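PDB 2YV9: chloride intracellular channel exc-4 from Caenorhabditis elegans, which may insert into membranes to form chloride channels and is required to regulate the lumen size of the growing excretory canal. Local coordinates for residues E114-P117 with S118-K121; S176-S180 with R181-G185; S187-E190 with Y191-E194; T227-T231 with A232-E236. One frame throughout, in Å; residues are numbered along the deposited sequence.

Contact 1: residues E114-P117 with S118-K121; sequences EKDP and SAEK
Asp116 turns its carboxylate back over the first turn of helix 117-140, where OD1 faces two backbone N-H groups at once. The bond from Ser118 N to OD1 is short, 2.9 Å, but bent to 123°, whereas Ala119 N lies 3.3 Å from OD1 on a straighter line; both are weak. With CG anti to the backbone N (chi1 -178°), the carboxylate also sits alongside the methyl of Ala119, Asp116 CG being 3.8 Å from Ala119 CB. OD2 is left to form a salt bridge with Arg178, at the end of helix 155-178, so the two oxygens divide the work. Replacing the aspartate by alanine is likely to leave the first N-H groups of the helix without their side-chain acceptor and the Arg178 guanidinium without its charged mate.

Pro117 suits the first helical place, since its ring nitrogen has no hydrogen to offer. The helix proper begins with Glu120 N to Asp116 O, 3.1 Å. The bent chain of Lys115 slants across the extended Glu120; in the conformer described, NZ comes 3.4 Å from OE2, a weak and doubtful salt bridge, since Glu120 has a second conformer. In that conformer the same OE2 bonds to Tyr191 OH. Lys121 lays its aliphatic chain past Pro117, CE being 4.1 Å from Pro117 CB. An acidic residue bonded to the N-H groups that follow it is the classical helix N-cap.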
loop_
_atom_site.group_PDB
_atom_site.type_symbol
_atom_site.label_atom_id
_atom_site.label_comp_id
_atom_site.label_asym_id
_atom_site.label_seq_id
_atom_site.Cartn_x
_atom_site.Cartn_y
_atom_site.Cartn_z
ATOM N N GLU A 114 -5.647 -3.004 -17.729
ATOM C CA GLU A 114 -6.171 -1.981 -18.638
ATOM C C GLU A 114 -6.421 -0.699 -17.862
ATOM O O GLU A 114 -6.368 -0.698 -16.633
ATOM C CB GLU A 114 -7.475 -2.448 -19.256
ATOM C CG GLU A 114 -7.396 -3.659 -20.098
ATOM C CD GLU A 114 -6.575 -3.481 -21.336
ATOM O OE1 GLU A 114 -6.289 -2.319 -21.726
ATOM O OE2 GLU A 114 -6.210 -4.521 -21.906
ATOM N N LYS A 115 -6.596 0.410 -18.570
ATOM C CA LYS A 115 -6.976 1.682 -17.953
ATOM C C LYS A 115 -8.375 2.085 -18.398
ATOM O O LYS A 115 -8.709 2.076 -19.580
ATOM C CB LYS A 115 -5.969 2.787 -18.257
ATOM C CG LYS A 115 -4.759 2.784 -17.346
ATOM C CD LYS A 115 -5.112 3.260 -15.929
ATOM C CE LYS A 115 -3.916 3.158 -14.985
ATOM N NZ LYS A 115 -4.312 2.761 -13.599
ATOM N N ASP A 116 -9.234 2.372 -17.426
ATOM C CA ASP A 116 -10.612 2.689 -17.736
ATOM C C ASP A 116 -11.105 3.598 -16.630
ATOM O O ASP A 116 -11.313 3.138 -15.489
ATOM C CB ASP A 116 -11.446 1.451 -17.814
ATOM C CG ASP A 116 -12.883 1.743 -18.185
ATOM O OD1 ASP A 116 -13.287 2.927 -18.147
ATOM O OD2 ASP A 116 -13.605 0.785 -18.478
ATOM N N PRO A 117 -11.258 4.889 -16.930
ATOM C CA PRO A 117 -11.658 5.827 -15.876
ATOM C C PRO A 117 -13.159 5.708 -15.529
ATOM O O PRO A 117 -13.543 6.030 -14.410
ATOM C CB PRO A 117 -11.312 7.190 -16.476
ATOM C CG PRO A 117 -11.498 6.985 -17.951
ATOM C CD PRO A 117 -11.058 5.564 -18.227
ATOM N N SER A 118 -13.959 5.168 -16.436
ATOM C CA SER A 118 -15.349 4.833 -16.127
ATOM C C SER A 118 -15.371 3.835 -14.970
ATOM O O SER A 118 -16.050 4.037 -13.973
ATOM C CB SER A 118 -16.067 4.244 -17.342
ATOM O OG SER A 118 -17.247 3.545 -16.951
ATOM N N ALA A 119 -14.602 2.771 -15.120
ATOM C CA ALA A 119 -14.585 1.675 -14.137
ATOM C C ALA A 119 -14.040 2.144 -12.794
ATOM O O ALA A 119 -14.583 1.814 -11.718
ATOM C CB ALA A 119 -13.752 0.540 -14.661
ATOM N N GLU A 120 -12.946 2.907 -12.839
ATOM C CA GLU A 120 -12.272 3.394 -11.618
ATOM C C GLU A 120 -13.165 4.297 -10.780
ATOM O O GLU A 120 -13.086 4.306 -9.539
ATOM C CB GLU A 120 -10.985 4.168 -11.947
ATOM C CG GLU A 120 -9.896 3.276 -12.462
ATOM C CD GLU A 120 -8.571 3.952 -12.726
ATOM O OE1 GLU A 120 -8.445 5.167 -12.482
ATOM O OE2 GLU A 120 -7.642 3.227 -13.153
ATOM N N LYS A 121 -13.974 5.108 -11.455
ATOM C CA LYS A 121 -14.911 5.972 -10.739
ATOM C C LYS A 121 -16.092 5.180 -10.162
ATOM O O LYS A 121 -16.548 5.439 -9.055
ATOM C CB LYS A 121 -15.426 7.081 -11.685
ATOM C CG LYS A 121 -14.368 8.129 -12.024
ATOM C CD LYS A 121 -14.853 9.088 -13.130
ATOM C CE LYS A 121 -13.738 9.440 -14.126
ATOM N NZ LYS A 121 -14.290 9.823 -15.465
#

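Contact 2: residues S176-S180 with R181-G185; sequences SERKS and RYLLG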
loop_
_atom_site.group_PDB
_atom_site.type_symbol
_atom_site.label_atom_id
_atom_site.label_comp_id
_atom_site.label_asym_id
_atom_site.label_seq_id
_atom_site.Cartn_x
_atom_site.Cartn_y
_atom_site.Cartn_z
ATOM N N SER A 176 -24.917 -4.030 -18.729
ATOM C CA SER A 176 -25.968 -4.293 -19.707
ATOM C C SER A 176 -25.567 -3.743 -21.063
ATOM O O SER A 176 -25.732 -4.426 -22.077
ATOM C CB SER A 176 -27.297 -3.699 -19.268
ATOM O OG SER A 176 -27.169 -2.325 -19.003
ATOM N N GLU A 177 -25.071 -2.512 -21.078
ATOM C CA GLU A 177 -24.578 -1.942 -22.339
ATOM C C GLU A 177 -23.322 -2.633 -22.887
ATOM O O GLU A 177 -23.216 -2.836 -24.095
ATOM C CB GLU A 177 -24.443 -0.411 -22.286
ATOM C CG GLU A 177 -23.623 0.204 -21.166
ATOM C CD GLU A 177 -24.234 1.516 -20.640
ATOM O OE1 GLU A 177 -25.433 1.775 -20.896
ATOM O OE2 GLU A 177 -23.522 2.283 -19.953
ATOM N N ARG A 178 -22.390 -3.017 -22.023
ATOM C CA ARG A 178 -21.156 -3.691 -22.464
ATOM C C ARG A 178 -21.393 -5.120 -22.947
ATOM O O ARG A 178 -20.709 -5.599 -23.853
ATOM C CB ARG A 178 -20.096 -3.672 -21.358
ATOM C CG ARG A 178 -19.437 -2.344 -21.227
ATOM C CD ARG A 178 -18.183 -2.311 -20.342
ATOM N NE ARG A 178 -17.658 -0.942 -20.343
ATOM C CZ ARG A 178 -16.707 -0.462 -19.555
ATOM N NH1 ARG A 178 -16.122 -1.225 -18.645
ATOM N NH2 ARG A 178 -16.346 0.823 -19.678
ATOM N N LYS A 179 -22.362 -5.796 -22.344
ATOM C CA LYS A 179 -22.653 -7.206 -22.603
ATOM C C LYS A 179 -21.472 -8.170 -22.419
ATOM O O LYS A 179 -21.462 -9.275 -22.954
ATOM C CB LYS A 179 -23.285 -7.347 -24.005
ATOM C CG LYS A 179 -24.455 -6.404 -24.162
ATOM C CD LYS A 179 -25.193 -6.564 -25.473
ATOM C CE LYS A 179 -26.554 -5.883 -25.408
ATOM N NZ LYS A 179 -26.476 -4.432 -25.036
ATOM N N SER A 180 -20.525 -7.765 -21.571
ATOM C CA SER A 180 -19.296 -8.497 -21.284
ATOM C C SER A 180 -19.378 -9.392 -20.052
ATOM O O SER A 180 -20.170 -9.135 -19.161
ATOM C CB SER A 180 -18.152 -7.491 -21.068
ATOM O OG SER A 180 -18.500 -6.505 -20.164
ATOM N N ARG A 181 -18.590 -10.467 -20.066
ATOM C CA ARG A 181 -18.517 -11.433 -18.969
ATOM C C ARG A 181 -17.894 -10.783 -17.745
ATOM O O ARG A 181 -18.390 -10.957 -16.584
ATOM C CB ARG A 181 -17.600 -12.580 -19.378
ATOM C CG ARG A 181 -17.440 -13.662 -18.343
ATOM C CD ARG A 181 -18.519 -14.698 -18.505
ATOM N NE ARG A 181 -18.239 -15.545 -19.669
ATOM C CZ ARG A 181 -19.141 -16.269 -20.336
ATOM N NH1 ARG A 181 -20.427 -16.283 -19.977
ATOM N NH2 ARG A 181 -18.748 -16.989 -21.380
ATOM N N TYR A 182 -16.760 -10.135 -18.003
ATOM C CA TYR A 182 -16.067 -9.330 -16.989
ATOM C C TYR A 182 -16.394 -7.851 -17.223
ATOM O O TYR A 182 -17.153 -7.530 -18.137
ATOM C CB TYR A 182 -14.548 -9.687 -16.946
ATOM C CG TYR A 182 -14.316 -11.137 -16.471
ATOM C CD1 TYR A 182 -14.273 -11.441 -15.095
ATOM C CD2 TYR A 182 -14.177 -12.179 -17.364
ATOM C CE1 TYR A 182 -14.108 -12.740 -14.643
ATOM C CE2 TYR A 182 -14.008 -13.497 -16.923
ATOM C CZ TYR A 182 -13.977 -13.772 -15.542
ATOM O OH TYR A 182 -13.799 -15.052 -15.075
ATOM N N LEU A 183 -15.881 -6.938 -16.395
ATOM C CA LEU A 183 -16.301 -5.568 -16.410
ATOM C C LEU A 183 -15.918 -4.887 -17.710
ATOM O O LEU A 183 -16.679 -4.060 -18.207
ATOM C CB LEU A 183 -15.716 -4.799 -15.207
ATOM C CG LEU A 183 -16.262 -3.421 -14.880
ATOM C CD1 LEU A 183 -17.737 -3.450 -14.553
ATOM C CD2 LEU A 183 -15.485 -2.822 -13.712
ATOM N N LEU A 184 -14.757 -5.231 -18.248
ATOM C CA LEU A 184 -14.250 -4.575 -19.483
ATOM C C LEU A 184 -14.285 -5.396 -20.747
ATOM O O LEU A 184 -14.018 -4.865 -21.842
ATOM C CB LEU A 184 -12.813 -4.165 -19.261
ATOM C CG LEU A 184 -12.579 -2.821 -18.594
ATOM C CD1 LEU A 184 -13.287 -2.680 -17.242
ATOM C CD2 LEU A 184 -11.049 -2.598 -18.526
ATOM N N GLY A 185 -14.557 -6.683 -20.632
ATOM C CA GLY A 185 -14.504 -7.572 -21.764
ATOM C C GLY A 185 -14.558 -9.010 -21.331
ATOM O O GLY A 185 -15.121 -9.319 -20.245
#
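Arg178 reaches from the last turn of helix 155-178 to the loop that follows, and its NH1 donates to Leu183 O at 2.9 Å. This is the C-terminal end of a helix, where Lys179 takes the left-handed conformation with positive phi (55°), and the chain turns into the loop leading to helix 190-210 of the all-helical C-terminal domain of this GST fold. The arginine bond is nearly straight, 172° at the hydrogen. Leu183 O lies in the guanidinium plane, at its edge, while NH1 stands above the carbonyl plane.

Leu184 runs beside the arginine and points the same way, its CD1 3.5 Å from Arg178 NH1. Arginine suits the place because its extended chain runs past the loop carbonyl and its planar end can serve both Leu183 O and Asp116; the salt bridge from NH2 to Asp116 fixes the rotation of the guanidinium. A leucine in its place would probably leave Leu183 O without this donor and the Asp116 carboxylate without its charged partner.

Farther out, the loop's own bonds position that carbonyl. Tyr182 N donates forward to Gly185 O at 2.9 Å, drawing the loop round on itself, and Leu183 N is bound by Asp192 of the next helix. Leu183 packs inward against Leu195 and Tyr224, while Tyr182 OH bonds to Thr231. Serine fits position 180 because its short side chain can reach forward to the carbonyl two residues on: with OG placed between the backbone N and the carbonyl carbon (chi1 50°), Ser180 OG donates to Tyr182 O at 2.6 Å, nearly along the C=O axis.

Contact 3: residues S187-E190 with Y191-E194; sequences SMTE and YDCE
Thr189 and Asp192 meet where the extended chain of 187-189 turns into helix 190-210, and the first full helical bond runs from Cys193 N to Thr189 O at 3.2 Å, in the carbonyl plane. Asp192 reaches back one turn: its OD2 accepts from Thr189 N at 2.7 Å, using the anti lone pair, on a nearly straight line (166°). In return Thr189 OG1 takes a weak bond from Tyr191 N, 3.4 Å. This reciprocal pairing is a capping box, and threonine with aspartate three residues on provides its two side-chain acceptors. A water ties it further, donating to Asp192 OD2 at 2.6 Å and to Ser187 O while accepting from Thr189 OG1. Asp192 OD1 is bound by Tyr224 OH and by a second donor, and the buried carboxylate is thus gripped through both oxygens.

Glu190 folds against the ring of its neighbour Tyr191. Its chain bends at chi2 (-86°), which lays the carboxylate over one ring face, the planes 29° apart and OE1 3.2 Å from Tyr191 CZ. CG adds a CH-pi contact over that face, 4.3 Å from the centroid of the Tyr191 ring. Glu190 OE2 accepts from Glu114 N. Beside the cap, the flexible Met188 brings its methyl CE to 3.8 Å from Cys193 SG, next to Met45 of helix 38-52.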
loop_
_atom_site.group_PDB
_atom_site.type_symbol
_atom_site.label_atom_id
_atom_site.label_comp_id
_atom_site.label_asym_id
_atom_site.label_seq_id
_atom_site.Cartn_x
_atom_site.Cartn_y
_atom_site.Cartn_z
ATOM N N SER A 187 -12.103 -11.041 -20.553
ATOM C CA SER A 187 -10.971 -11.454 -19.744
ATOM C C SER A 187 -11.007 -10.710 -18.407
ATOM O O SER A 187 -11.386 -9.520 -18.344
ATOM C CB SER A 187 -9.652 -11.111 -20.411
ATOM O OG SER A 187 -9.325 -12.077 -21.373
ATOM N N MET A 188 -10.613 -11.416 -17.370
ATOM C CA MET A 188 -10.515 -10.796 -16.034
ATOM C C MET A 188 -9.417 -9.750 -16.053
ATOM O O MET A 188 -8.341 -10.007 -16.570
ATOM C CB MET A 188 -10.179 -11.856 -14.987
ATOM C CG MET A 188 -10.299 -11.334 -13.546
ATOM S SD MET A 188 -9.806 -12.551 -12.301
ATOM C CE MET A 188 -8.036 -12.494 -12.472
ATOM N N THR A 189 -9.679 -8.566 -15.471
ATOM C CA THR A 189 -8.697 -7.518 -15.384
ATOM C C THR A 189 -8.549 -7.079 -13.925
ATOM O O THR A 189 -9.295 -7.527 -13.064
ATOM C CB THR A 189 -9.078 -6.274 -16.236
ATOM O OG1 THR A 189 -10.289 -5.649 -15.749
ATOM C CG2 THR A 189 -9.219 -6.647 -17.737
ATOM N N GLU A 190 -7.625 -6.141 -13.684
ATOM C CA GLU A 190 -7.433 -5.606 -12.334
ATOM C C GLU A 190 -8.731 -5.000 -11.765
ATOM O O GLU A 190 -9.008 -5.110 -10.556
ATOM C CB GLU A 190 -6.255 -4.638 -12.272
ATOM C CG GLU A 190 -6.588 -3.130 -12.509
ATOM C CD GLU A 190 -6.600 -2.740 -13.949
ATOM O OE1 GLU A 190 -6.470 -1.507 -14.231
ATOM O OE2 GLU A 190 -6.751 -3.646 -14.794
ATOM N N TYR A 191 -9.583 -4.431 -12.623
ATOM C CA TYR A 191 -10.832 -3.867 -12.153
ATOM C C TYR A 191 -11.774 -4.918 -11.566
ATOM O O TYR A 191 -12.463 -4.642 -10.597
ATOM C CB TYR A 191 -11.492 -3.054 -13.216
ATOM C CG TYR A 191 -10.626 -1.880 -13.629
ATOM C CD1 TYR A 191 -10.272 -0.907 -12.732
ATOM C CD2 TYR A 191 -10.210 -1.736 -14.958
ATOM C CE1 TYR A 191 -9.509 0.182 -13.104
ATOM C CE2 TYR A 191 -9.399 -0.670 -15.337
ATOM C CZ TYR A 191 -9.084 0.319 -14.407
ATOM O OH TYR A 191 -8.322 1.433 -14.722
ATOM N N ASP A 192 -11.798 -6.132 -12.130
ATOM C CA ASP A 192 -12.530 -7.255 -11.520
ATOM C C ASP A 192 -11.933 -7.640 -10.202
ATOM O O ASP A 192 -12.660 -8.049 -9.278
ATOM C CB ASP A 192 -12.483 -8.428 -12.434
ATOM C CG ASP A 192 -13.059 -8.053 -13.816
ATOM O OD1 ASP A 192 -14.234 -7.635 -13.886
ATOM O OD2 ASP A 192 -12.296 -8.103 -14.819
ATOM N N CYS A 193 -10.610 -7.543 -10.140
ATOM C CA CYS A 193 -9.875 -7.925 -8.940
ATOM C C CYS A 193 -10.211 -6.944 -7.788
ATOM O O CYS A 193 -10.040 -7.292 -6.605
ATOM C CB CYS A 193 -8.432 -8.023 -9.192
ATOM S SG CYS A 193 -8.032 -9.358 -10.378
ATOM N N GLU A 194 -10.746 -5.758 -8.130
ATOM C CA GLU A 194 -11.189 -4.751 -7.160
ATOM C C GLU A 194 -12.707 -4.799 -6.913
ATOM O O GLU A 194 -13.180 -4.795 -5.769
ATOM C CB GLU A 194 -10.782 -3.370 -7.634
ATOM C CG GLU A 194 -9.256 -3.281 -7.721
ATOM C CD GLU A 194 -8.740 -2.131 -8.563
ATOM O OE1 GLU A 194 -9.559 -1.331 -9.075
ATOM O OE2 GLU A 194 -7.487 -2.009 -8.645
HETATM O O HOH W 1 -12.553 -6.923 -17.119
#

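Contact 4: residues T227-T231 with A232-E236; sequences TAYRT and AAFIE
Ala232 sets its CB against Thr231 C, where the type I beta turn Ala228-Thr231 leads out of helix 219-228, linking two consecutive helices of the C-terminal domain of the GST fold. Small Ala232 and Ala233 sit where the chain meets helix 38-52, both touching Tyr48. Ala233 CB lies 4.0 Å from Thr231 CG2.

Phe234 turns back toward the preceding helix. CG stands opposite the backbone N across the CA-CB bond (chi1 176°), which swings the ring against Ala228, whose CB makes a CH-pi contact over one face, 4.2 Å from the centroid of the Phe234 ring. The small methyl lets the ring come this near. Phe234 CE2 also meets the edge of the Tyr229 ring, 3.6 Å from CD1, the two planes inclined at 41°. Tyr229 in turn stacks on His269 and bonds through its hydroxyl to His200, while Phe234 touches Met196, so the aromatic pair is set among helix 190-210 and the C-terminal loops.

Ile235 sends its CD1 past the turn to 3.3 Å from Tyr229 O, and its N-H gives the first regular helical bond, 3.0 Å to Thr231 O and 168° at the hydrogen. Thr231 holds the N-cap position, but its hydroxyl makes no capping bond: Thr231 OG1 donates instead to Thr227 O at 2.7 Å, from above the carbonyl plane, while Arg230 N reaches that same oxygen from the opposite face.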
loop_
_atom_site.group_PDB
_atom_site.type_symbol
_atom_site.label_atom_id
_atom_site.label_comp_id
_atom_site.label_asym_id
_atom_site.label_seq_id
_atom_site.Cartn_x
_atom_site.Cartn_y
_atom_site.Cartn_z
ATOM N N THR A 227 -20.529 -14.710 -12.256
ATOM C CA THR A 227 -19.234 -14.863 -12.888
ATOM C C THR A 227 -18.142 -14.931 -11.820
ATOM O O THR A 227 -17.297 -15.786 -11.871
ATOM C CB THR A 227 -19.012 -13.782 -13.929
ATOM O OG1 THR A 227 -20.024 -13.963 -14.941
ATOM C CG2 THR A 227 -17.647 -13.892 -14.528
ATOM N N ALA A 228 -18.200 -14.057 -10.822
ATOM C CA ALA A 228 -17.208 -14.098 -9.738
ATOM C C ALA A 228 -17.129 -15.481 -9.068
ATOM O O ALA A 228 -16.070 -16.041 -8.831
ATOM C CB ALA A 228 -17.584 -13.055 -8.664
ATOM N N TYR A 229 -18.295 -15.958 -8.721
ATOM C CA TYR A 229 -18.482 -17.213 -7.981
ATOM C C TYR A 229 -18.167 -18.421 -8.861
ATOM O O TYR A 229 -18.224 -19.536 -8.349
ATOM C CB TYR A 229 -19.924 -17.277 -7.480
ATOM C CG TYR A 229 -20.328 -16.197 -6.507
ATOM C CD1 TYR A 229 -19.362 -15.446 -5.794
ATOM C CD2 TYR A 229 -21.665 -16.011 -6.147
ATOM C CE1 TYR A 229 -19.767 -14.477 -4.841
ATOM C CE2 TYR A 229 -22.035 -15.074 -5.194
ATOM C CZ TYR A 229 -21.069 -14.309 -4.560
ATOM O OH TYR A 229 -21.451 -13.384 -3.608
ATOM N N ARG A 230 -17.890 -18.183 -10.156
ATOM C CA ARG A 230 -17.385 -19.230 -11.074
ATOM C C ARG A 230 -15.927 -19.011 -11.574
ATOM O O ARG A 230 -15.426 -19.776 -12.418
ATOM C CB ARG A 230 -18.346 -19.411 -12.281
ATOM C CG ARG A 230 -19.753 -19.876 -11.925
ATOM C CD ARG A 230 -20.645 -19.811 -13.175
ATOM N NE ARG A 230 -22.002 -20.308 -12.965
ATOM C CZ ARG A 230 -22.941 -20.347 -13.912
ATOM N NH1 ARG A 230 -22.683 -19.901 -15.139
ATOM N NH2 ARG A 230 -24.148 -20.828 -13.631
ATOM N N THR A 231 -15.252 -17.956 -11.073
ATOM C CA THR A 231 -13.901 -17.611 -11.447
ATOM C C THR A 231 -12.974 -18.135 -10.345
ATOM O O THR A 231 -13.035 -17.683 -9.203
ATOM C CB THR A 231 -13.786 -16.100 -11.528
ATOM O OG1 THR A 231 -14.671 -15.587 -12.545
ATOM C CG2 THR A 231 -12.350 -15.649 -11.803
ATOM N N ALA A 232 -12.149 -19.124 -10.663
ATOM C CA ALA A 232 -11.285 -19.736 -9.699
ATOM C C ALA A 232 -10.457 -18.683 -8.966
ATOM O O ALA A 232 -10.313 -18.783 -7.762
ATOM C CB ALA A 232 -10.369 -20.810 -10.383
ATOM N N ALA A 233 -9.941 -17.686 -9.669
ATOM C CA ALA A 233 -9.123 -16.602 -9.008
ATOM C C ALA A 233 -9.875 -15.974 -7.837
ATOM O O ALA A 233 -9.292 -15.672 -6.790
ATOM C CB ALA A 233 -8.727 -15.531 -10.002
ATOM N N PHE A 234 -11.156 -15.748 -8.032
ATOM C CA PHE A 234 -11.985 -15.199 -6.975
ATOM C C PHE A 234 -12.236 -16.209 -5.844
ATOM O O PHE A 234 -12.070 -15.913 -4.623
ATOM C CB PHE A 234 -13.308 -14.683 -7.536
ATOM C CG PHE A 234 -14.243 -14.198 -6.450
ATOM C CD1 PHE A 234 -14.075 -12.917 -5.911
ATOM C CD2 PHE A 234 -15.190 -15.049 -5.876
ATOM C CE1 PHE A 234 -14.865 -12.487 -4.901
ATOM C CE2 PHE A 234 -16.011 -14.590 -4.822
ATOM C CZ PHE A 234 -15.816 -13.292 -4.351
ATOM N N ILE A 235 -12.659 -17.412 -6.252
ATOM C CA ILE A 235 -13.062 -18.420 -5.299
ATOM C C ILE A 235 -11.898 -18.750 -4.379
ATOM O O ILE A 235 -12.075 -18.798 -3.130
ATOM C CB ILE A 235 -13.567 -19.681 -5.990
ATOM C CG1 ILE A 235 -14.815 -19.381 -6.831
ATOM C CG2 ILE A 235 -13.876 -20.776 -4.962
ATOM C CD1 ILE A 235 -15.137 -20.533 -7.830
ATOM N N GLU A 236 -10.726 -18.966 -4.956
ATOM C CA GLU A 236 -9.575 -19.435 -4.154
ATOM C C GLU A 236 -9.105 -18.385 -3.144
ATOM O O GLU A 236 -8.578 -18.724 -2.079
ATOM C CB GLU A 236 -8.424 -19.872 -5.064
ATOM C CG GLU A 236 -8.736 -21.185 -5.815
ATOM C CD GLU A 236 -9.238 -22.286 -4.907
ATOM O OE1 GLU A 236 -8.504 -22.630 -3.959
ATOM O OE2 GLU A 236 -10.369 -22.790 -5.127
#

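In the fold
The four contacts follow one another along the chain without nesting or crossing, each at a helix end. Contact 1 opens helix 117-140, contact 2 closes helix 155-178, contact 3 opens helix 190-210 after the loop begun in contact 2, and contact 4 joins helix 219-228 to helix 232-236. Contacts 1 and 2 lie at the surface, linked by Asp116 and Arg178; contacts 3 and 4 are buried. Contact 3 is the hub, touching contact 1 through Tyr191, contact 2 through Asp192 and Leu183, and contact 4 through Met188. Contact 4 also meets contact 2 through Thr231 and Tyr182, but stays about 15 Å from contact 1 at nearest atoms.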